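Local coordinates for protein glycerol-3-phosphate dehydrogenase [NAD(P)+] (Coxiella burnetii, PDB 3K96) that probably catalyses the NAD(P)H-dependent reduction of dihydroxyacetone phosphate to sn-glycerol 3-phosphate, the precursor of phospholipids, at residues L219-G224 / R282-A287; A237-R242 / Q346-R351. All coordinates share one frame; numbering follows the deposited sequence. Where two conformers were deposited one is given.

Contact 1: L219-G224 / R282-A287; sequences LAIATG and RRFGLA
Gly224 and Gly285 meet backbone to backbone, their CA atoms 4.2 Å apart, and this glycine pair lets the axes of segments 219-224 and 282-287 approach to 6.8 Å at a crossing angle of -36°. Gly224 CA also lies 3.7 Å from Arg282 O. With no side chain between them, carbonyl oxygens lie directly on alpha carbons: Gly224 O receives a CA-H...O contact from Leu286 CA at 3.3 Å, and Ile221 O stands 3.6 Å from Gly285 CA. No conventional hydrogen bond crosses the interface. Leu286 leans its CD2 methyl on Gly224 O as well.

On one flank, CD1 of Ile221 meets CD2 of Phe284 at 3.9 Å, the ring being approached obliquely. Phe284 reaches it with CG turned anti to the backbone N (chi1 170°). On the other flank the extended Arg282 chain runs past Gly224, and Thr223 O lies near the guanidinium plane at 3.9 Å from NH1, beyond bonding distance; the strong partner of that group is Asp227, in a salt bridge further along helix 206-228. Ser279, a predicted substrate-binding residue, accepts the Arg282 backbone N-H at its OG. Thr223 turns its hydroxyl back to Leu219 O (OG1 to O 3.0 Å), an acceptor shared with its own N-H.

The pair belongs to the all-helical C-terminal part of the enzyme. Helix 294-301 packs on Phe284, helix 326-336 touches both Ile221 and Phe284, and helices 233-253 and 264-275 pack against helix 206-228.

Contact 2: A237-R242 / Q346-R351; sequences AALITR and QELLER
The guanidinium of Arg242 carries the Arg351 side chain over one face, with Arg351 CD 4.0 Å above its plane and displaced toward the rim, and meets Leu348 O at its edge. A bend at chi3 (63°) brings Arg242 NH2 to that carbonyl, in a weak hydrogen bond of 3.0 Å and 130° at the hydrogen. The two arginine chains run alongside each other in opposing senses, guanidinium planes 50° apart, with Arg242 CD over a face of the Arg351 group, 3.5 Å from its NE. That buried NE lacks a polar partner and stands 3.8 Å from NE of like-charged Arg242. A water accepts a weak bond from Arg351 NH2 and donates to Ala238 O (2.8 Å); Tyr201 of the second subunit makes a cation-pi contact with Arg351. Because Arg351 is poorly ordered, its distances are approximate.

Leu239 CD2 meets Leu349 CD2 at 3.9 Å, the leucine side chains roughly perpendicular; Ala238 CB also touches Leu349 CD2, and Leu348 CB touches Leu239 CD2. An inverse gamma turn centred on Glu350 leads into Arg351.

Helix 233-253 is thereby joined to the C-terminal helix 341-349; helix 326-336 touches Arg242 and Leu348, and Pro173 of the second subunit packs on Leu349.

In the fold
Contacts 1 and 2 belong to one bundle of helices, their centres about 14 Å apart. Consecutive helices 206-228 and 233-253 connect them: Thr223 CG2 of contact 1 packs 4.0 Å from Ile240 CG1 and equally close to Leu239 CB of contact 2. Helix 326-336 also touches both. Their surroundings differ. Contact 1 is near the predicted glycerol 3-phosphate site, with the side chains of Arg282 and Ile221 about 3 and 4 Å from those of Ser279 and Asn281, respectively, two residues that come just before segment 282-287 in the chain. Contact 2 lies apart from the predicted substrate and cofactor sites and reaches the second subunit, which touches neither segment of contact 1.

Contact 1: L219-G224 / R282-A287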
loop_
_atom_site.group_PDB
_atom_site.type_symbol
_atom_site.label_atom_id
_atom_site.label_comp_id
_atom_site.label_asym_id
_atom_site.label_seq_id
_atom_site.Cartn_x
_atom_site.Cartn_y
_atom_site.Cartn_z
ATOM N N LEU A 219 12.223 -4.132 1.152
ATOM C CA LEU A 219 11.117 -3.718 2.033
ATOM C C LEU A 219 10.198 -4.907 2.339
ATOM O O LEU A 219 9.646 -5.001 3.436
ATOM C CB LEU A 219 10.358 -2.534 1.443
ATOM C CG LEU A 219 11.281 -1.331 1.167
ATOM C CD1 LEU A 219 10.524 -0.141 0.552
ATOM C CD2 LEU A 219 12.009 -0.896 2.430
ATOM N N ALA A 220 10.067 -5.824 1.384
ATOM C CA ALA A 220 9.274 -7.032 1.582
ATOM C C ALA A 220 9.893 -7.882 2.688
ATOM O O ALA A 220 9.187 -8.472 3.488
ATOM C CB ALA A 220 9.181 -7.831 0.270
ATOM N N ILE A 221 11.224 -7.939 2.732
ATOM C CA ILE A 221 11.889 -8.684 3.785
ATOM C C ILE A 221 11.623 -7.987 5.116
ATOM O O ILE A 221 11.248 -8.646 6.084
ATOM C CB ILE A 221 13.381 -8.831 3.556
ATOM C CG1 ILE A 221 13.653 -9.698 2.310
ATOM C CG2 ILE A 221 14.051 -9.473 4.779
ATOM C CD1 ILE A 221 15.164 -9.839 2.017
ATOM N N ALA A 222 11.770 -6.665 5.144
ATOM C CA ALA A 222 11.541 -5.886 6.363
ATOM C C ALA A 222 10.124 -6.070 6.896
ATOM O O ALA A 222 9.931 -6.355 8.075
ATOM C CB ALA A 222 11.823 -4.400 6.115
ATOM N N THR A 223 9.124 -5.899 6.044
ATOM C CA THR A 223 7.762 -6.060 6.484
ATOM C C THR A 223 7.470 -7.525 6.825
ATOM O O THR A 223 6.637 -7.815 7.686
ATOM C CB THR A 223 6.783 -5.534 5.460
ATOM O OG1 THR A 223 7.001 -6.202 4.215
ATOM C CG2 THR A 223 6.977 -4.026 5.274
ATOM N N GLY A 224 8.145 -8.453 6.150
ATOM C CA GLY A 224 7.978 -9.857 6.463
ATOM C C GLY A 224 8.447 -10.136 7.889
ATOM O O GLY A 224 7.802 -10.893 8.643
ATOM N N ARG A 282 9.062 -11.995 1.110
ATOM C CA ARG A 282 8.268 -11.779 2.300
ATOM C C ARG A 282 8.254 -13.051 3.196
ATOM O O ARG A 282 8.316 -12.962 4.420
ATOM C CB ARG A 282 6.855 -11.347 1.901
ATOM C CG ARG A 282 5.910 -11.266 3.069
ATOM C CD ARG A 282 4.536 -10.693 2.674
ATOM N NE ARG A 282 3.572 -11.177 3.631
ATOM C CZ ARG A 282 3.472 -10.719 4.861
ATOM N NH1 ARG A 282 4.274 -9.734 5.267
ATOM N NH2 ARG A 282 2.575 -11.251 5.688
ATOM N N ARG A 283 8.201 -14.227 2.585
ATOM C CA ARG A 283 8.169 -15.460 3.370
ATOM C C ARG A 283 9.527 -15.671 4.048
ATOM O O ARG A 283 9.600 -16.157 5.186
ATOM C CB ARG A 283 7.742 -16.650 2.534
ATOM C CG ARG A 283 6.314 -16.491 1.960
ATOM C CD ARG A 283 5.655 -17.853 1.587
ATOM N NE ARG A 283 6.468 -18.666 0.691
ATOM C CZ ARG A 283 6.421 -18.598 -0.636
ATOM N NH1 ARG A 283 5.596 -17.743 -1.239
ATOM N NH2 ARG A 283 7.201 -19.378 -1.366
ATOM N N PHE A 284 10.590 -15.267 3.349
ATOM C CA PHE A 284 11.909 -15.303 3.920
ATOM C C PHE A 284 11.909 -14.402 5.158
ATOM O O PHE A 284 12.365 -14.807 6.204
ATOM C CB PHE A 284 12.973 -14.824 2.916
ATOM C CG PHE A 284 14.348 -14.610 3.523
ATOM C CD1 PHE A 284 15.168 -15.685 3.834
ATOM C CD2 PHE A 284 14.832 -13.333 3.746
ATOM C CE1 PHE A 284 16.444 -15.477 4.372
ATOM C CE2 PHE A 284 16.094 -13.124 4.290
ATOM C CZ PHE A 284 16.900 -14.199 4.585
ATOM N N GLY A 285 11.423 -13.176 5.022
ATOM C CA GLY A 285 11.349 -12.263 6.163
ATOM C C GLY A 285 10.533 -12.834 7.316
ATOM O O GLY A 285 10.906 -12.697 8.477
ATOM N N LEU A 286 9.405 -13.449 6.994
ATOM C CA LEU A 286 8.533 -14.063 8.000
ATOM C C LEU A 286 9.336 -15.057 8.811
ATOM O O LEU A 286 9.274 -15.065 10.044
ATOM C CB LEU A 286 7.341 -14.770 7.347
ATOM C CG LEU A 286 6.122 -13.920 6.987
ATOM C CD1 LEU A 286 5.239 -14.638 5.962
ATOM C CD2 LEU A 286 5.318 -13.600 8.243
ATOM N N ALA A 287 10.087 -15.890 8.111
ATOM C CA ALA A 287 10.915 -16.883 8.763
ATOM C C ALA A 287 11.934 -16.208 9.713
ATOM O O ALA A 287 12.077 -16.620 10.853
ATOM C CB ALA A 287 11.611 -17.761 7.741
#

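Contact 2: A237-R242 / Q346-R351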
loop_
_atom_site.group_PDB
_atom_site.type_symbol
_atom_site.label_atom_id
_atom_site.label_comp_id
_atom_site.label_asym_id
_atom_site.label_seq_id
_atom_site.Cartn_x
_atom_site.Cartn_y
_atom_site.Cartn_z
ATOM N N ALA A 237 1.880 -1.268 7.953
ATOM C CA ALA A 237 1.526 -0.108 7.133
ATOM C C ALA A 237 2.495 1.035 7.391
ATOM O O ALA A 237 2.902 1.731 6.472
ATOM C CB ALA A 237 0.070 0.341 7.406
ATOM N N ALA A 238 2.872 1.222 8.650
ATOM C CA ALA A 238 3.830 2.264 9.009
ATOM C C ALA A 238 5.197 1.988 8.329
ATOM O O ALA A 238 5.863 2.907 7.858
ATOM C CB ALA A 238 3.985 2.341 10.519
ATOM N N LEU A 239 5.618 0.730 8.308
ATOM C CA LEU A 239 6.876 0.345 7.649
ATOM C C LEU A 239 6.788 0.495 6.124
ATOM O O LEU A 239 7.763 0.882 5.482
ATOM C CB LEU A 239 7.278 -1.090 8.009
ATOM C CG LEU A 239 7.679 -1.297 9.490
ATOM C CD1 LEU A 239 7.831 -2.778 9.861
ATOM C CD2 LEU A 239 8.951 -0.552 9.771
ATOM N N ILE A 240 5.636 0.198 5.539
ATOM C CA ILE A 240 5.477 0.406 4.085
ATOM C C ILE A 240 5.605 1.916 3.789
ATOM O O ILE A 240 6.288 2.340 2.850
ATOM C CB ILE A 240 4.131 -0.164 3.581
ATOM C CG1 ILE A 240 4.177 -1.701 3.617
ATOM C CG2 ILE A 240 3.843 0.321 2.170
ATOM C CD1 ILE A 240 2.791 -2.431 3.315
ATOM N N THR A 241 4.980 2.732 4.635
ATOM C CA THR A 241 5.040 4.159 4.466
ATOM C C THR A 241 6.498 4.625 4.554
ATOM O O THR A 241 6.949 5.411 3.725
ATOM C CB THR A 241 4.168 4.870 5.502
ATOM O OG1 THR A 241 2.807 4.437 5.362
ATOM C CG2 THR A 241 4.242 6.365 5.328
ATOM N N ARG A 242 7.240 4.149 5.550
ATOM C CA ARG A 242 8.651 4.542 5.673
ATOM C C ARG A 242 9.463 4.012 4.514
ATOM O O ARG A 242 10.398 4.650 4.056
ATOM C CB ARG A 242 9.285 4.047 6.964
ATOM C CG ARG A 242 8.777 4.733 8.201
ATOM C CD ARG A 242 9.848 4.663 9.272
ATOM N NE ARG A 242 11.052 5.386 8.832
ATOM C CZ ARG A 242 12.201 5.409 9.502
ATOM N NH1 ARG A 242 13.234 6.089 9.010
ATOM N NH2 ARG A 242 12.327 4.746 10.659
ATOM N N GLN A 346 12.080 -2.770 16.252
ATOM C CA GLN A 346 11.698 -1.800 17.285
ATOM C C GLN A 346 12.539 -0.520 17.184
ATOM O O GLN A 346 12.082 0.556 17.579
ATOM C CB GLN A 346 11.718 -2.418 18.687
ATOM C CG GLN A 346 10.567 -3.406 18.905
ATOM C CD GLN A 346 10.502 -3.959 20.313
ATOM O OE1 GLN A 346 9.587 -4.703 20.648
ATOM N NE2 GLN A 346 11.467 -3.593 21.146
ATOM N N GLU A 347 13.771 -0.631 16.684
ATOM C CA GLU A 347 14.585 0.570 16.439
ATOM C C GLU A 347 13.975 1.340 15.261
ATOM O O GLU A 347 13.947 2.558 15.276
ATOM C CB GLU A 347 16.059 0.235 16.150
ATOM C CG GLU A 347 16.843 -0.239 17.378
ATOM C CD GLU A 347 18.256 -0.753 17.046
ATOM O OE1 GLU A 347 18.699 -0.655 15.878
ATOM O OE2 GLU A 347 18.922 -1.275 17.963
ATOM N N LEU A 348 13.485 0.634 14.248
ATOM C CA LEU A 348 12.867 1.300 13.087
ATOM C C LEU A 348 11.559 2.002 13.440
ATOM O O LEU A 348 11.320 3.133 13.005
ATOM C CB LEU A 348 12.583 0.310 11.959
ATOM C CG LEU A 348 13.788 -0.209 11.183
ATOM C CD1 LEU A 348 13.336 -1.239 10.157
ATOM C CD2 LEU A 348 14.506 0.969 10.527
ATOM N N LEU A 349 10.707 1.323 14.205
ATOM C CA LEU A 349 9.407 1.882 14.583
ATOM C C LEU A 349 9.523 2.995 15.622
ATOM O O LEU A 349 8.785 3.968 15.550
ATOM C CB LEU A 349 8.439 0.790 15.079
ATOM C CG LEU A 349 7.904 -0.191 14.026
ATOM C CD1 LEU A 349 7.162 -1.356 14.654
ATOM C CD2 LEU A 349 7.015 0.521 13.015
ATOM N N GLU A 350 10.451 2.869 16.559
ATOM C CA GLU A 350 10.598 3.876 17.600
ATOM C C GLU A 350 11.508 5.018 17.148
ATOM O O GLU A 350 12.600 5.234 17.661
ATOM C CB GLU A 350 11.040 3.204 18.889
ATOM C CG GLU A 350 9.982 2.187 19.339
ATOM C CD GLU A 350 10.373 1.381 20.563
ATOM O OE1 GLU A 350 11.383 1.725 21.225
ATOM O OE2 GLU A 350 9.657 0.395 20.854
ATOM N N ARG A 351 10.965 5.754 16.184
ATOM C CA ARG A 351 11.581 6.865 15.465
ATOM C C ARG A 351 11.284 8.220 16.116
ATOM O O ARG A 351 10.279 8.379 16.828
ATOM C CB ARG A 351 10.919 6.879 14.093
ATOM C CG ARG A 351 11.490 7.743 13.002
ATOM C CD ARG A 351 10.336 8.054 12.042
ATOM N NE ARG A 351 9.430 6.903 11.889
ATOM C CZ ARG A 351 8.154 6.984 11.487
ATOM N NH1 ARG A 351 7.607 8.169 11.202
ATOM N NH2 ARG A 351 7.405 5.876 11.394
HETATM O O HOH W 1 5.592 5.311 9.238
#